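Local coordinates for transcription factor tau subunit sfc1 (Schizosaccharomyces pombe, PDB 4BJI), which helps TFIIIC bind boxA promoter sites of tRNA and similar genes, this chain being the DNA-binding domain of sfc1, at residues 78-83 against 96-101; 39-44 against 72-77. All coordinates share one frame; numbering follows the deposited sequence.

Interaction 1 (78-83 against 96-101); sequences LSYLWT and YDPRKD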
loop_
_atom_site.group_PDB
_atom_site.type_symbol
_atom_site.label_atom_id
_atom_site.label_comp_id
_atom_site.label_asym_id
_atom_site.label_seq_id
_atom_site.Cartn_x
_atom_site.Cartn_y
_atom_site.Cartn_z
ATOM N N LEU A 78 4.275 13.689 -10.046
ATOM C CA LEU A 78 2.874 13.301 -10.131
ATOM C C LEU A 78 2.190 13.030 -8.801
ATOM O O LEU A 78 0.974 12.927 -8.772
ATOM C CB LEU A 78 2.729 12.024 -10.957
ATOM C CG LEU A 78 3.226 12.087 -12.389
ATOM C CD1 LEU A 78 3.130 10.721 -12.998
ATOM C CD2 LEU A 78 2.447 13.117 -13.200
ATOM N N SER A 79 2.955 12.856 -7.735
ATOM C CA SER A 79 2.422 12.288 -6.504
ATOM C C SER A 79 3.156 12.805 -5.282
ATOM O O SER A 79 4.272 13.323 -5.408
ATOM C CB SER A 79 2.502 10.754 -6.551
ATOM O OG SER A 79 3.849 10.294 -6.521
ATOM N N TYR A 80 2.531 12.627 -4.120
ATOM C CA TYR A 80 3.132 12.909 -2.820
ATOM C C TYR A 80 3.164 11.602 -2.013
ATOM O O TYR A 80 2.483 10.634 -2.371
ATOM C CB TYR A 80 2.336 14.011 -2.087
ATOM C CG TYR A 80 0.902 13.660 -1.751
ATOM C CD1 TYR A 80 -0.130 13.823 -2.676
ATOM C CD2 TYR A 80 0.573 13.142 -0.514
ATOM C CE1 TYR A 80 -1.456 13.488 -2.349
ATOM C CE2 TYR A 80 -0.721 12.786 -0.192
ATOM C CZ TYR A 80 -1.735 12.979 -1.092
ATOM O OH TYR A 80 -3.015 12.598 -0.741
ATOM N N LEU A 81 3.914 11.556 -0.927
ATOM C CA LEU A 81 4.201 10.329 -0.207
ATOM C C LEU A 81 3.766 10.399 1.249
ATOM O O LEU A 81 4.162 11.318 1.965
ATOM C CB LEU A 81 5.711 10.073 -0.240
ATOM C CG LEU A 81 6.257 8.916 0.584
ATOM C CD1 LEU A 81 5.733 7.577 0.149
ATOM C CD2 LEU A 81 7.809 8.913 0.537
ATOM N N TRP A 82 2.953 9.456 1.691
ATOM C CA TRP A 82 2.588 9.368 3.112
ATOM C C TRP A 82 3.715 8.752 3.920
ATOM O O TRP A 82 4.244 7.705 3.532
ATOM C CB TRP A 82 1.353 8.488 3.278
ATOM C CG TRP A 82 0.134 9.054 2.622
ATOM C CD1 TRP A 82 -0.297 8.806 1.362
ATOM C CD2 TRP A 82 -0.804 9.992 3.180
ATOM N NE1 TRP A 82 -1.448 9.502 1.096
ATOM C CE2 TRP A 82 -1.777 10.254 2.198
ATOM C CE3 TRP A 82 -0.907 10.645 4.419
ATOM C CZ2 TRP A 82 -2.830 11.149 2.410
ATOM C CZ3 TRP A 82 -1.950 11.512 4.629
ATOM C CH2 TRP A 82 -2.890 11.774 3.628
ATOM N N THR A 83 4.098 9.360 5.036
ATOM C CA THR A 83 5.166 8.711 5.820
ATOM C C THR A 83 4.685 8.029 7.077
ATOM O O THR A 83 5.484 7.456 7.800
ATOM C CB THR A 83 6.281 9.660 6.120
ATOM O OG1 THR A 83 5.708 10.842 6.632
ATOM C CG2 THR A 83 7.027 9.962 4.817
ATOM N N TYR A 96 -5.673 14.146 -4.826
ATOM C CA TYR A 96 -6.560 13.088 -4.339
ATOM C C TYR A 96 -6.317 12.926 -2.834
ATOM O O TYR A 96 -5.173 12.717 -2.414
ATOM C CB TYR A 96 -6.280 11.766 -5.044
ATOM C CG TYR A 96 -7.179 10.632 -4.591
ATOM C CD1 TYR A 96 -8.491 10.556 -5.026
ATOM C CD2 TYR A 96 -6.736 9.642 -3.746
ATOM C CE1 TYR A 96 -9.329 9.524 -4.606
ATOM C CE2 TYR A 96 -7.544 8.627 -3.339
ATOM C CZ TYR A 96 -8.842 8.575 -3.756
ATOM O OH TYR A 96 -9.640 7.536 -3.328
ATOM N N ASP A 97 -7.371 13.064 -2.027
ATOM C CA ASP A 97 -7.283 12.916 -0.568
ATOM C C ASP A 97 -8.021 11.647 -0.156
ATOM O O ASP A 97 -9.249 11.620 -0.091
ATOM C CB ASP A 97 -7.890 14.130 0.140
ATOM C CG ASP A 97 -7.614 14.136 1.626
ATOM O OD1 ASP A 97 -7.239 13.082 2.184
ATOM O OD2 ASP A 97 -7.734 15.231 2.229
ATOM N N PRO A 98 -7.279 10.573 0.134
ATOM C CA PRO A 98 -7.919 9.293 0.466
ATOM C C PRO A 98 -8.622 9.330 1.801
ATOM O O PRO A 98 -9.406 8.409 2.118
ATOM C CB PRO A 98 -6.748 8.312 0.470
ATOM C CG PRO A 98 -5.527 9.175 0.850
ATOM C CD PRO A 98 -5.802 10.501 0.119
ATOM N N ARG A 99 -8.410 10.389 2.587
ATOM C CA ARG A 99 -9.120 10.511 3.854
ATOM C C ARG A 99 -10.533 11.009 3.619
ATOM O O ARG A 99 -11.393 10.972 4.534
ATOM C CB ARG A 99 -8.417 11.529 4.778
ATOM C CG ARG A 99 -6.981 11.221 5.036
ATOM C CD ARG A 99 -6.278 12.390 5.714
ATOM N NE ARG A 99 -6.293 13.577 4.868
ATOM C CZ ARG A 99 -5.831 14.752 5.263
ATOM N NH1 ARG A 99 -5.281 14.876 6.476
ATOM N NH2 ARG A 99 -5.916 15.790 4.440
ATOM N N LYS A 100 -10.828 11.499 2.419
ATOM C CA LYS A 100 -12.150 12.046 2.104
ATOM C C LYS A 100 -13.018 11.129 1.268
ATOM O O LYS A 100 -14.178 11.443 0.970
ATOM C CB LYS A 100 -12.055 13.369 1.362
ATOM C CG LYS A 100 -11.408 14.482 2.118
ATOM C CD LYS A 100 -11.618 15.754 1.310
ATOM C CE LYS A 100 -10.870 16.958 1.852
ATOM N NZ LYS A 100 -11.160 17.239 3.285
ATOM N N ASP A 101 -12.471 9.992 0.845
ATOM C CA ASP A 101 -13.142 9.104 -0.070
ATOM C C ASP A 101 -13.056 7.685 0.499
ATOM O O ASP A 101 -11.998 7.077 0.492
ATOM C CB ASP A 101 -12.456 9.189 -1.452
ATOM C CG ASP A 101 -12.987 8.178 -2.465
ATOM O OD1 ASP A 101 -14.071 7.606 -2.240
ATOM O OD2 ASP A 101 -12.309 7.957 -3.522
#

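Interaction 2 (39-44 against 72-77); sequences EVIEAL and KFALPY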
loop_
_atom_site.group_PDB
_atom_site.type_symbol
_atom_site.label_atom_id
_atom_site.label_comp_id
_atom_site.label_asym_id
_atom_site.label_seq_id
_atom_site.Cartn_x
_atom_site.Cartn_y
_atom_site.Cartn_z
ATOM N N GLU A 39 10.049 9.728 -19.850
ATOM C CA GLU A 39 9.520 8.431 -20.274
ATOM C C GLU A 39 8.860 7.717 -19.094
ATOM O O GLU A 39 7.814 7.117 -19.246
ATOM C CB GLU A 39 10.630 7.548 -20.877
ATOM C CG GLU A 39 10.124 6.247 -21.502
ATOM C CD GLU A 39 11.259 5.327 -21.952
ATOM O OE1 GLU A 39 12.419 5.786 -22.014
ATOM O OE2 GLU A 39 10.991 4.142 -22.237
ATOM N N VAL A 40 9.478 7.795 -17.922
ATOM C CA VAL A 40 8.911 7.139 -16.740
ATOM C C VAL A 40 7.654 7.843 -16.286
ATOM O O VAL A 40 6.655 7.175 -15.954
ATOM C CB VAL A 40 9.945 7.076 -15.590
ATOM C CG1 VAL A 40 9.397 6.287 -14.418
ATOM C CG2 VAL A 40 11.265 6.463 -16.101
ATOM N N ILE A 41 7.659 9.177 -16.320
ATOM C CA ILE A 41 6.479 9.964 -15.985
ATOM C C ILE A 41 5.316 9.596 -16.900
ATOM O O ILE A 41 4.186 9.380 -16.422
ATOM C CB ILE A 41 6.797 11.464 -16.072
ATOM C CG1 ILE A 41 7.799 11.871 -14.989
ATOM C CG2 ILE A 41 5.497 12.286 -16.012
ATOM C CD1 ILE A 41 8.339 13.290 -15.174
ATOM N N GLU A 42 5.552 9.452 -18.199
ATOM C CA GLU A 42 4.496 9.071 -19.114
ATOM C C GLU A 42 3.931 7.679 -18.848
ATOM O O GLU A 42 2.713 7.475 -19.003
ATOM C CB GLU A 42 4.967 9.207 -20.558
ATOM C CG GLU A 42 5.263 10.662 -20.948
ATOM C CD GLU A 42 4.110 11.583 -20.658
ATOM O OE1 GLU A 42 2.986 11.280 -21.090
ATOM O OE2 GLU A 42 4.315 12.587 -19.960
ATOM N N ALA A 43 4.767 6.746 -18.410
ATOM C CA ALA A 43 4.307 5.417 -18.042
ATOM C C ALA A 43 3.496 5.438 -16.745
ATOM O O ALA A 43 2.574 4.627 -16.560
ATOM C CB ALA A 43 5.486 4.493 -17.905
ATOM N N LEU A 44 3.850 6.327 -15.822
ATOM C CA LEU A 44 3.143 6.434 -14.545
ATOM C C LEU A 44 1.767 7.056 -14.665
ATOM O O LEU A 44 0.851 6.717 -13.903
ATOM C CB LEU A 44 3.942 7.273 -13.558
ATOM C CG LEU A 44 5.171 6.599 -12.972
ATOM C CD1 LEU A 44 6.003 7.612 -12.212
ATOM C CD2 LEU A 44 4.753 5.449 -12.068
ATOM N N LYS A 72 12.090 6.745 -8.515
ATOM C CA LYS A 72 12.079 7.678 -7.400
ATOM C C LYS A 72 12.204 9.154 -7.812
ATOM O O LYS A 72 11.761 10.045 -7.086
ATOM C CB LYS A 72 13.153 7.338 -6.365
ATOM C CG LYS A 72 14.556 7.584 -6.801
ATOM C CD LYS A 72 15.511 7.426 -5.619
ATOM C CE LYS A 72 16.922 7.576 -6.085
ATOM N NZ LYS A 72 17.846 7.575 -4.921
ATOM N N PHE A 73 12.780 9.392 -8.987
ATOM C CA PHE A 73 12.892 10.734 -9.513
ATOM C C PHE A 73 11.640 11.192 -10.268
ATOM O O PHE A 73 11.376 12.380 -10.391
ATOM C CB PHE A 73 14.107 10.804 -10.466
ATOM C CG PHE A 73 15.438 10.553 -9.793
ATOM C CD1 PHE A 73 16.094 11.562 -9.147
ATOM C CD2 PHE A 73 15.998 9.291 -9.816
ATOM C CE1 PHE A 73 17.327 11.323 -8.511
ATOM C CE2 PHE A 73 17.213 9.043 -9.195
ATOM C CZ PHE A 73 17.869 10.061 -8.544
ATOM N N ALA A 74 10.888 10.229 -10.805
ATOM C CA ALA A 74 9.679 10.509 -11.589
ATOM C C ALA A 74 8.447 10.740 -10.683
ATOM O O ALA A 74 7.607 11.600 -10.977
ATOM C CB ALA A 74 9.412 9.345 -12.553
ATOM N N LEU A 75 8.357 9.969 -9.598
ATOM C CA LEU A 75 7.159 10.020 -8.734
ATOM C C LEU A 75 6.837 11.439 -8.242
ATOM O O LEU A 75 5.674 11.815 -8.210
ATOM C CB LEU A 75 7.265 9.025 -7.576
ATOM C CG LEU A 75 6.958 7.575 -7.985
ATOM C CD1 LEU A 75 7.475 6.568 -7.012
ATOM C CD2 LEU A 75 5.454 7.386 -8.228
ATOM N N PRO A 76 7.860 12.242 -7.880
ATOM C CA PRO A 76 7.564 13.574 -7.349
ATOM C C PRO A 76 6.927 14.537 -8.343
ATOM O O PRO A 76 6.430 15.612 -7.980
ATOM C CB PRO A 76 8.962 14.083 -6.911
ATOM C CG PRO A 76 9.689 12.876 -6.554
ATOM C CD PRO A 76 9.283 11.907 -7.642
ATOM N N TYR A 77 6.936 14.156 -9.625
ATOM C CA TYR A 77 6.269 14.965 -10.625
ATOM C C TYR A 77 4.763 14.760 -10.688
ATOM O O TYR A 77 4.053 15.562 -11.288
ATOM C CB TYR A 77 6.863 14.700 -12.024
ATOM C CG TYR A 77 8.206 15.369 -12.234
ATOM C CD1 TYR A 77 9.387 14.738 -11.881
ATOM C CD2 TYR A 77 8.277 16.660 -12.732
ATOM C CE1 TYR A 77 10.624 15.371 -12.044
ATOM C CE2 TYR A 77 9.502 17.296 -12.898
ATOM C CZ TYR A 77 10.650 16.642 -12.548
ATOM O OH TYR A 77 11.858 17.296 -12.740
#

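Interaction 1 (78-83 against 96-101)
Tyr80 on strand 79-82 holds CG between its backbone N and carbonyl carbon, chi1 63°, and its ring reaches loop 96-101. Tyr80 OH donates to Tyr96 O at 2.7 Å. The carbonyl oxygen lies at the ring edge, and the bond runs almost in line with the C=O, at 161°. Trp82 turns CG beside its backbone N, and its indole packs on the same loop. Pro98 packs against Tyr80 and Trp82. Its CD lies 3.6 Å from Tyr80 OH and its CG 3.7 Å from Trp82 CZ2. Trp82 CH2 meets Arg99 CD at 4.0 Å and lies over one face of the guanidinium, but the planes are 62° apart, not stacked. The indole N-H bonds instead to Thr92 OG1 of strand 90-93.

Within the loop, Asp97 to Lys100 form a type I turn. Asp97 OD1 accepts from Arg99 N, an Asx turn, and from Arg99 NE at 2.9 Å. Arg99 NH2 donates to Asp97 OD2, so the guanidinium grips the carboxylate side-on in a salt bridge; NH1 reaches Met17 O and Val19 O. The acid probably offsets the arginine's charge, and the one hydrogen bond between the segments probably helps hold the loop on the strand.

Interaction 2 (39-44 against 72-77)
This is apolar helix-to-helix packing inside the helix-turn-helix family region of the DNA-binding domain. Helix 35-50 lies against the helical segment 72-77. The backbones come close at Ile41 and Ala74, whose CA atoms are 5.5 Å apart. The small side chain of Ala74 is consistent with this close approach. Ala74 CB points toward helix 35-50 and is met by three side chains. Val40 CG1 is at 3.6 Å from Ala74 CB, Leu44 CD1 at 3.8 Å, and Ile41 CG1 touches it as well.

Leu44 extends the contact past the alanine. Leu44 and Leu75 cross at about a right angle, with Leu44 CD1 4.0 Å from Leu75 CD2. Both leucines also touch Leu59 of helix 56-60, so a third helix joins the packing. Val40 touches Tyr67, and Leu75 rests on Phe48 further along helix 35-50.

Tyr77 completes the other end. Its N bonds back to Ala74 O, and its OH bonds to Gly31 O, which helps to hold the far end of the ring. Ile41 places CG1 beside its backbone N, chi1 -67°, and then extends, chi2 170°. That carries CD1 to the tyrosine in an off-centre CH-pi contact, 4.0 Å from the centroid of the Tyr77 ring and 30° off its normal. The nearest ring atom to Ile41 CD1 is Tyr77 CG, at 3.6 Å.

How the interactions relate
Strand 14-15 comes first, then helix 35-50, the first helix and one side of interaction 2. Interaction 2 closes when the chain returns at 72-77, after strand 53-55 and helix 56-60. The chain then passes directly into strand 79-82. Strand 90-93 pairs with it, and interaction 1 closes at the loop 96-101. The two closures are in series, neither nested nor crossed, and their centres are about 17 Å apart. Leu78 joins them: Leu78 CD1 lies 3.6 Å from Leu44 CB, so the residue leading into the strand packs on the first helix. Interaction 2 ties helix 35-50 to the helical segment just before strand 79-82. Interaction 1 ties the four-stranded sheet to the loop leading on to strand 109-111.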